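Local coordinates for protein putative adenosine kinase (Schistosoma mansoni, PDB 3VAS) that phosphorylates adenosine to AMP, probably with ATP as donor, as an adenosine kinase of the ribokinase-like pfkB family, at residues T191-M196 / D228-Y233; K201-L204 / L209-F212. All blocks are in the same frame, centred on the assembly; numbering follows the deposited sequence.

Contact 1: T191-M196 / D228-Y233; sequences TCYEGM and DEMISY
Tyr193 reaches across to helix 224-231 with its phenol end, and the OH meets Glu229 OE1 at the edge of the ring, close to the ring plane. With CG anti to the backbone N (chi1 -174°), the ring is carried out until its OH end reaches that helix. Tyr193 OH donates a hydrogen bond to Glu229 OE1, very short as modelled at 2.4 Å, so that length is doubtful. Ring and carboxylate planes are turned 36° against each other.

Beside this polar pair, Met230 lies alongside Tyr193, the two side chains pointing in opposite directions. Its SD sits 3.8 Å from Tyr193 CE1. Met230 SD is 4.9 Å from the Tyr193 ring centroid and 62° off the ring normal, an oblique Met-aromatic contact. In the alpha/beta core of this ribokinase-type kinase, both helices pack on strand 209-213: Met196 and Met230 both touch Phe212. The two methionines meet through their methyl groups, Met196 CE lying 3.6 Å from Met230 CE. Met230 is bent at chi2 and chi3 and Met196 at chi3, which turns the methyls into this buried apolar layer. The backbone O of Glu229 accepts a 2.6 Å hydrogen bond from Ser232 OG.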
ATOM      1  N   THR A 191       9.211  -5.459  -7.824  1.00 21.47           N
ATOM      2  CA  THR A 191      10.375  -4.593  -7.960  1.00 21.81           C
ATOM      3  C   THR A 191      11.596  -5.080  -7.186  1.00 23.23           C
ATOM      4  O   THR A 191      12.721  -4.994  -7.679  1.00 26.30           O
ATOM      5  CB  THR A 191      10.053  -3.135  -7.558  1.00 21.18           C
ATOM      6  OG1 THR A 191       9.486  -3.115  -6.241  1.00 22.99           O
ATOM      7  CG2 THR A 191       9.063  -2.510  -8.541  1.00 17.37           C
ATOM      8  N   CYS A 192      11.383  -5.585  -5.974  1.00 20.28           N
ATOM      9  CA  CYS A 192      12.499  -6.025  -5.148  1.00 23.06           C
ATOM     10  C   CYS A 192      12.091  -7.083  -4.130  1.00 22.36           C
ATOM     11  O   CYS A 192      12.159  -6.857  -2.922  1.00 22.59           O
ATOM     12  CB  CYS A 192      13.123  -4.831  -4.426  1.00 25.09           C
ATOM     13  SG  CYS A 192      14.694  -5.202  -3.637  1.00 34.53           S
ATOM     14  N   TYR A 193      11.678  -8.243  -4.624  1.00 22.22           N
ATOM     15  CA  TYR A 193      11.244  -9.314  -3.743  1.00 23.09           C
ATOM     16  C   TYR A 193      12.344  -9.749  -2.777  1.00 21.98           C
ATOM     17  O   TYR A 193      12.075 -10.049  -1.616  1.00 21.83           O
ATOM     18  CB  TYR A 193      10.733 -10.513  -4.540  1.00 19.47           C
ATOM     19  CG  TYR A 193      10.144 -11.562  -3.633  1.00 20.86           C
ATOM     20  CD1 TYR A 193       9.034 -11.275  -2.849  1.00 21.20           C
ATOM     21  CD2 TYR A 193      10.713 -12.826  -3.536  1.00 23.41           C
ATOM     22  CE1 TYR A 193       8.494 -12.226  -2.006  1.00 23.81           C
ATOM     23  CE2 TYR A 193      10.181 -13.784  -2.702  1.00 23.01           C
ATOM     24  CZ  TYR A 193       9.073 -13.478  -1.937  1.00 26.18           C
ATOM     25  OH  TYR A 193       8.544 -14.424  -1.098  1.00 29.43           O
ATOM     26  N   GLU A 194      13.580  -9.765  -3.265  1.00 21.31           N
ATOM     27  CA  GLU A 194      14.729 -10.170  -2.462  1.00 29.84           C
ATOM     28  C   GLU A 194      14.896  -9.298  -1.210  1.00 26.45           C
ATOM     29  O   GLU A 194      15.160  -9.803  -0.120  1.00 28.56           O
ATOM     30  CB  GLU A 194      16.010 -10.162  -3.318  1.00 35.00           C
ATOM     31  CG  GLU A 194      16.212  -8.887  -4.152  1.00 44.02           C
ATOM     32  CD  GLU A 194      17.584  -8.811  -4.828  1.00 55.56           C
ATOM     33  OE1 GLU A 194      18.253  -9.863  -4.954  1.00 60.45           O
ATOM     34  OE2 GLU A 194      17.993  -7.695  -5.233  1.00 56.14           O
ATOM     35  N   GLY A 195      14.739  -7.990  -1.372  1.00 24.88           N
ATOM     36  CA  GLY A 195      14.841  -7.071  -0.255  1.00 24.10           C
ATOM     37  C   GLY A 195      13.700  -7.230   0.736  1.00 25.48           C
ATOM     38  O   GLY A 195      13.917  -7.276   1.948  1.00 21.72           O
ATOM     39  N   MET A 196      12.475  -7.318   0.232  1.00 24.34           N
ATOM     40  CA  MET A 196      11.337  -7.424   1.136  1.00 24.28           C
ATOM     41  C   MET A 196      11.342  -8.766   1.867  1.00 25.93           C
ATOM     42  O   MET A 196      10.924  -8.849   3.017  1.00 25.32           O
ATOM     43  CB  MET A 196      10.011  -7.155   0.415  1.00 20.94           C
ATOM     44  CG  MET A 196       9.604  -8.190  -0.598  1.00 21.54           C
ATOM     45  SD  MET A 196       8.193  -7.630  -1.577  1.00 25.02           S
ATOM     46  CE  MET A 196       6.890  -7.614  -0.356  1.00 19.20           C
ATOM     47  N   ASP A 228       2.125 -15.815  -0.721  1.00 22.45           N
ATOM     48  CA  ASP A 228       2.008 -16.783   0.363  1.00 27.47           C
ATOM     49  C   ASP A 228       3.272 -16.835   1.205  1.00 28.81           C
ATOM     50  O   ASP A 228       3.210 -17.054   2.415  1.00 29.20           O
ATOM     51  CB  ASP A 228       1.659 -18.173  -0.170  1.00 31.75           C
ATOM     52  CG  ASP A 228       0.191 -18.306  -0.524  1.00 33.73           C
ATOM     53  OD1 ASP A 228      -0.604 -17.427  -0.119  1.00 31.31           O
ATOM     54  OD2 ASP A 228      -0.166 -19.293  -1.200  1.00 33.87           O
ATOM     55  N   GLU A 229       4.422 -16.638   0.573  1.00 26.97           N
ATOM     56  CA  GLU A 229       5.661 -16.617   1.333  1.00 27.82           C
ATOM     57  C   GLU A 229       5.692 -15.405   2.264  1.00 26.66           C
ATOM     58  O   GLU A 229       6.068 -15.523   3.430  1.00 20.43           O
ATOM     59  CB  GLU A 229       6.889 -16.638   0.424  1.00 26.86           C
ATOM     60  CG  GLU A 229       8.190 -16.699   1.208  1.00 33.14           C
ATOM     61  CD  GLU A 229       9.388 -17.097   0.359  1.00 40.39           C
ATOM     62  OE1 GLU A 229       9.488 -16.650  -0.803  1.00 41.28           O
ATOM     63  OE2 GLU A 229      10.235 -17.863   0.864  1.00 44.89           O
ATOM     64  N   MET A 230       5.288 -14.247   1.746  1.00 21.68           N
ATOM     65  CA  MET A 230       5.219 -13.031   2.551  1.00 20.42           C
ATOM     66  C   MET A 230       4.245 -13.171   3.728  1.00 21.81           C
ATOM     67  O   MET A 230       4.562 -12.781   4.850  1.00 22.78           O
ATOM     68  CB  MET A 230       4.850 -11.822   1.687  1.00 17.36           C
ATOM     69  CG  MET A 230       5.937 -11.417   0.696  1.00 23.87           C
ATOM     70  SD  MET A 230       7.536 -11.142   1.486  1.00 31.26           S
ATOM     71  CE  MET A 230       7.159  -9.745   2.517  1.00 20.78           C
ATOM     72  N   ILE A 231       3.067 -13.732   3.466  1.00 19.94           N
ATOM     73  CA  ILE A 231       2.092 -13.972   4.522  1.00 22.38           C
ATOM     74  C   ILE A 231       2.722 -14.771   5.665  1.00 28.39           C
ATOM     75  O   ILE A 231       2.450 -14.505   6.840  1.00 29.39           O
ATOM     76  CB  ILE A 231       0.826 -14.680   3.985  1.00 18.34           C
ATOM     77  CG1 ILE A 231       0.052 -13.742   3.053  1.00 17.34           C
ATOM     78  CG2 ILE A 231      -0.071 -15.127   5.123  1.00 19.28           C
ATOM     79  CD1 ILE A 231      -1.183 -14.366   2.437  1.00 17.42           C
ATOM     80  N   SER A 232       3.604 -15.712   5.326  1.00 25.98           N
ATOM     81  CA  SER A 232       4.201 -16.579   6.345  1.00 25.46           C
ATOM     82  C   SER A 232       5.169 -15.847   7.291  1.00 23.74           C
ATOM     83  O   SER A 232       5.590 -16.409   8.302  1.00 23.88           O
ATOM     84  CB  SER A 232       4.845 -17.836   5.723  1.00 25.07           C
ATOM     85  OG  SER A 232       6.095 -17.560   5.109  1.00 25.72           O
ATOM     86  N   TYR A 233       5.502 -14.597   6.971  1.00 22.39           N
ATOM     87  CA  TYR A 233       6.305 -13.762   7.869  1.00 23.46           C
ATOM     88  C   TYR A 233       5.498 -12.577   8.407  1.00 26.72           C
ATOM     89  O   TYR A 233       6.001 -11.785   9.207  1.00 30.08           O
ATOM     90  CB  TYR A 233       7.557 -13.228   7.161  1.00 23.61           C
ATOM     91  CG  TYR A 233       8.527 -14.294   6.690  1.00 25.15           C
ATOM     92  CD1 TYR A 233       8.404 -14.862   5.427  1.00 23.54           C
ATOM     93  CD2 TYR A 233       9.568 -14.722   7.503  1.00 26.55           C
ATOM     94  CE1 TYR A 233       9.286 -15.833   4.989  1.00 26.53           C
ATOM     95  CE2 TYR A 233      10.457 -15.692   7.075  1.00 29.64           C
ATOM     96  CZ  TYR A 233      10.311 -16.246   5.815  1.00 30.09           C
ATOM     97  OH  TYR A 233      11.188 -17.214   5.378  1.00 31.94           O
TER

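Contact 2: K201-L204 / L209-F212; sequences KHSL and LFCF
Ser203 and Phe210 bring the last part of helix 189-205 against the start of strand 209-213, their CA atoms 6.4 Å apart. Helix and strand run in roughly opposite directions, as expected where a chain leaves a helix and turns back through a short loop into the next strand. Lys201 comes first along the helix, and its CB points away from the strand. His202 turns to another neighbour: its ring makes an edge-to-face stack with Trp173 on helix 170-178, and its NE2 is hydrogen-bonded to NZ of Lys208, in the connecting loop.

Ser203 carries the contact. Its OG stands anti to the backbone N (chi1 177°) and is thereby directed at the strand, ending 3.5 Å from Phe210 CB. Ser203 CB follows at 4.1 Å from the same Phe210 CB and lies obliquely to the phenyl ring. The hydroxyl also comes near the strand backbone, with Ser203 OG 3.7 Å from Phe210 N and 3.9 Å from Leu209 N. No hydrogen bond crosses between the segments, so the touch between helix and strand is a van der Waals one between small groups in a buried setting. Phe210 N is hydrogen-bonded to Asn235 OD1. One residue on, the Leu204 side chain touches Arg276.

Strand 181-185, helix 189-205 and strand 209-213 form a beta-alpha-beta unit of the core. Strand 209-213 pairs in parallel with 181-185 and with 236-240, Tyr182 touches both Ser203 and Phe210, and helix 224-231 packs on the strand where Val227 meets Phe212.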
ATOM      1  N   LYS A 201      12.247 -11.729   6.967  1.00 31.81           N
ATOM      2  CA  LYS A 201      12.958 -12.706   7.787  1.00 34.19           C
ATOM      3  C   LYS A 201      13.584 -12.054   9.019  1.00 31.96           C
ATOM      4  O   LYS A 201      13.571 -12.634  10.105  1.00 31.72           O
ATOM      5  CB  LYS A 201      14.029 -13.432   6.972  1.00 34.70           C
ATOM      6  CG  LYS A 201      13.464 -14.321   5.886  1.00 36.20           C
ATOM      7  CD  LYS A 201      14.557 -14.941   5.045  1.00 37.97           C
ATOM      8  CE  LYS A 201      13.962 -15.817   3.959  1.00 39.31           C
ATOM      9  NZ  LYS A 201      15.002 -16.265   2.996  1.00 44.21           N
ATOM     10  N   HIS A 202      14.135 -10.856   8.843  1.00 28.82           N
ATOM     11  CA  HIS A 202      14.699 -10.108   9.963  1.00 29.52           C
ATOM     12  C   HIS A 202      13.630  -9.824  11.017  1.00 28.71           C
ATOM     13  O   HIS A 202      13.874  -9.973  12.214  1.00 31.28           O
ATOM     14  CB  HIS A 202      15.329  -8.798   9.483  1.00 28.84           C
ATOM     15  CG  HIS A 202      15.688  -7.861  10.594  1.00 29.93           C
ATOM     16  ND1 HIS A 202      16.902  -7.905  11.245  1.00 32.98           N
ATOM     17  CD2 HIS A 202      14.986  -6.858  11.175  1.00 30.27           C
ATOM     18  CE1 HIS A 202      16.934  -6.968  12.177  1.00 34.84           C
ATOM     19  NE2 HIS A 202      15.784  -6.319  12.155  1.00 34.18           N
ATOM     20  N   SER A 203      12.446  -9.422  10.563  1.00 26.35           N
ATOM     21  CA  SER A 203      11.332  -9.140  11.465  1.00 32.34           C
ATOM     22  C   SER A 203      10.941 -10.363  12.295  1.00 32.42           C
ATOM     23  O   SER A 203      10.875 -10.291  13.521  1.00 36.78           O
ATOM     24  CB  SER A 203      10.120  -8.619  10.685  1.00 29.66           C
ATOM     25  OG  SER A 203       9.004  -8.407  11.541  1.00 28.34           O
ATOM     26  N   LEU A 204      10.693 -11.484  11.626  1.00 29.62           N
ATOM     27  CA  LEU A 204      10.254 -12.698  12.310  1.00 32.02           C
ATOM     28  C   LEU A 204      11.290 -13.214  13.309  1.00 38.01           C
ATOM     29  O   LEU A 204      10.947 -13.602  14.429  1.00 37.87           O
ATOM     30  CB  LEU A 204       9.902 -13.798  11.308  1.00 28.66           C
ATOM     31  CG  LEU A 204       9.052 -14.921  11.904  1.00 30.29           C
ATOM     32  CD1 LEU A 204       7.675 -14.384  12.263  1.00 30.03           C
ATOM     33  CD2 LEU A 204       8.937 -16.106  10.953  1.00 30.54           C
ATOM     34  N   LEU A 209       7.046  -6.479  14.271  1.00 24.80           N
ATOM     35  CA  LEU A 209       5.725  -6.449  13.652  1.00 26.44           C
ATOM     36  C   LEU A 209       5.810  -6.178  12.156  1.00 25.15           C
ATOM     37  O   LEU A 209       6.138  -5.069  11.736  1.00 23.62           O
ATOM     38  CB  LEU A 209       4.847  -5.388  14.319  1.00 25.37           C
ATOM     39  CG  LEU A 209       3.375  -5.437  13.910  1.00 27.64           C
ATOM     40  CD1 LEU A 209       2.661  -6.597  14.617  1.00 29.75           C
ATOM     41  CD2 LEU A 209       2.682  -4.109  14.189  1.00 27.15           C
ATOM     42  N   PHE A 210       5.499  -7.189  11.352  1.00 25.94           N
ATOM     43  CA  PHE A 210       5.545  -7.042   9.904  1.00 23.30           C
ATOM     44  C   PHE A 210       4.139  -6.986   9.320  1.00 22.94           C
ATOM     45  O   PHE A 210       3.365  -7.929   9.462  1.00 26.87           O
ATOM     46  CB  PHE A 210       6.337  -8.188   9.265  1.00 25.60           C
ATOM     47  CG  PHE A 210       6.627  -7.981   7.799  1.00 24.41           C
ATOM     48  CD1 PHE A 210       7.804  -7.372   7.395  1.00 24.70           C
ATOM     49  CD2 PHE A 210       5.719  -8.384   6.832  1.00 20.83           C
ATOM     50  CE1 PHE A 210       8.076  -7.173   6.052  1.00 27.33           C
ATOM     51  CE2 PHE A 210       5.983  -8.191   5.487  1.00 23.49           C
ATOM     52  CZ  PHE A 210       7.164  -7.580   5.096  1.00 24.26           C
ATOM     53  N   CYS A 211       3.823  -5.883   8.648  1.00 20.17           N
ATOM     54  CA  CYS A 211       2.496  -5.676   8.075  1.00 21.76           C
ATOM     55  C   CYS A 211       2.540  -5.733   6.553  1.00 23.42           C
ATOM     56  O   CYS A 211       3.385  -5.097   5.922  1.00 20.97           O
ATOM     57  CB  CYS A 211       1.918  -4.336   8.541  1.00 23.76           C
ATOM     58  SG  CYS A 211       1.979  -4.102  10.343  1.00 27.45           S
ATOM     59  N   PHE A 212       1.618  -6.494   5.969  1.00 24.58           N
ATOM     60  CA  PHE A 212       1.655  -6.801   4.546  1.00 21.18           C
ATOM     61  C   PHE A 212       0.305  -6.514   3.900  1.00 21.87           C
ATOM     62  O   PHE A 212      -0.741  -6.827   4.469  1.00 24.02           O
ATOM     63  CB  PHE A 212       2.044  -8.271   4.358  1.00 21.59           C
ATOM     64  CG  PHE A 212       2.136  -8.707   2.918  1.00 18.69           C
ATOM     65  CD1 PHE A 212       3.094  -8.166   2.072  1.00 19.22           C
ATOM     66  CD2 PHE A 212       1.282  -9.677   2.420  1.00 16.98           C
ATOM     67  CE1 PHE A 212       3.184  -8.570   0.748  1.00 23.38           C
ATOM     68  CE2 PHE A 212       1.362 -10.089   1.095  1.00 22.50           C
ATOM     69  CZ  PHE A 212       2.316  -9.535   0.258  1.00 23.56           C
TER

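Both contacts use helix 189-205, contact 1 its beginning and contact 2 its end, and along the chain contact 2 is nested within the loop that contact 1 closes. Their centres lie 10 Å apart. Phe210 joins them directly: its CZ is 3.4 Å from Met230 CE, and its CB is 3.6 Å from Tyr233 O. A second bridge packs Tyr233 OH 3.4 Å from Lys201 CE. Tyr233, just after helix 224-231, thus meets both the helix and the strand of contact 2, while Met230 meets the strand. Contact 1 lies toward the substrate: the Met196 side chain is about 10 Å from the bound adenosine, and Thr191 OG1 hydrogen-bonds Asn32 OD1.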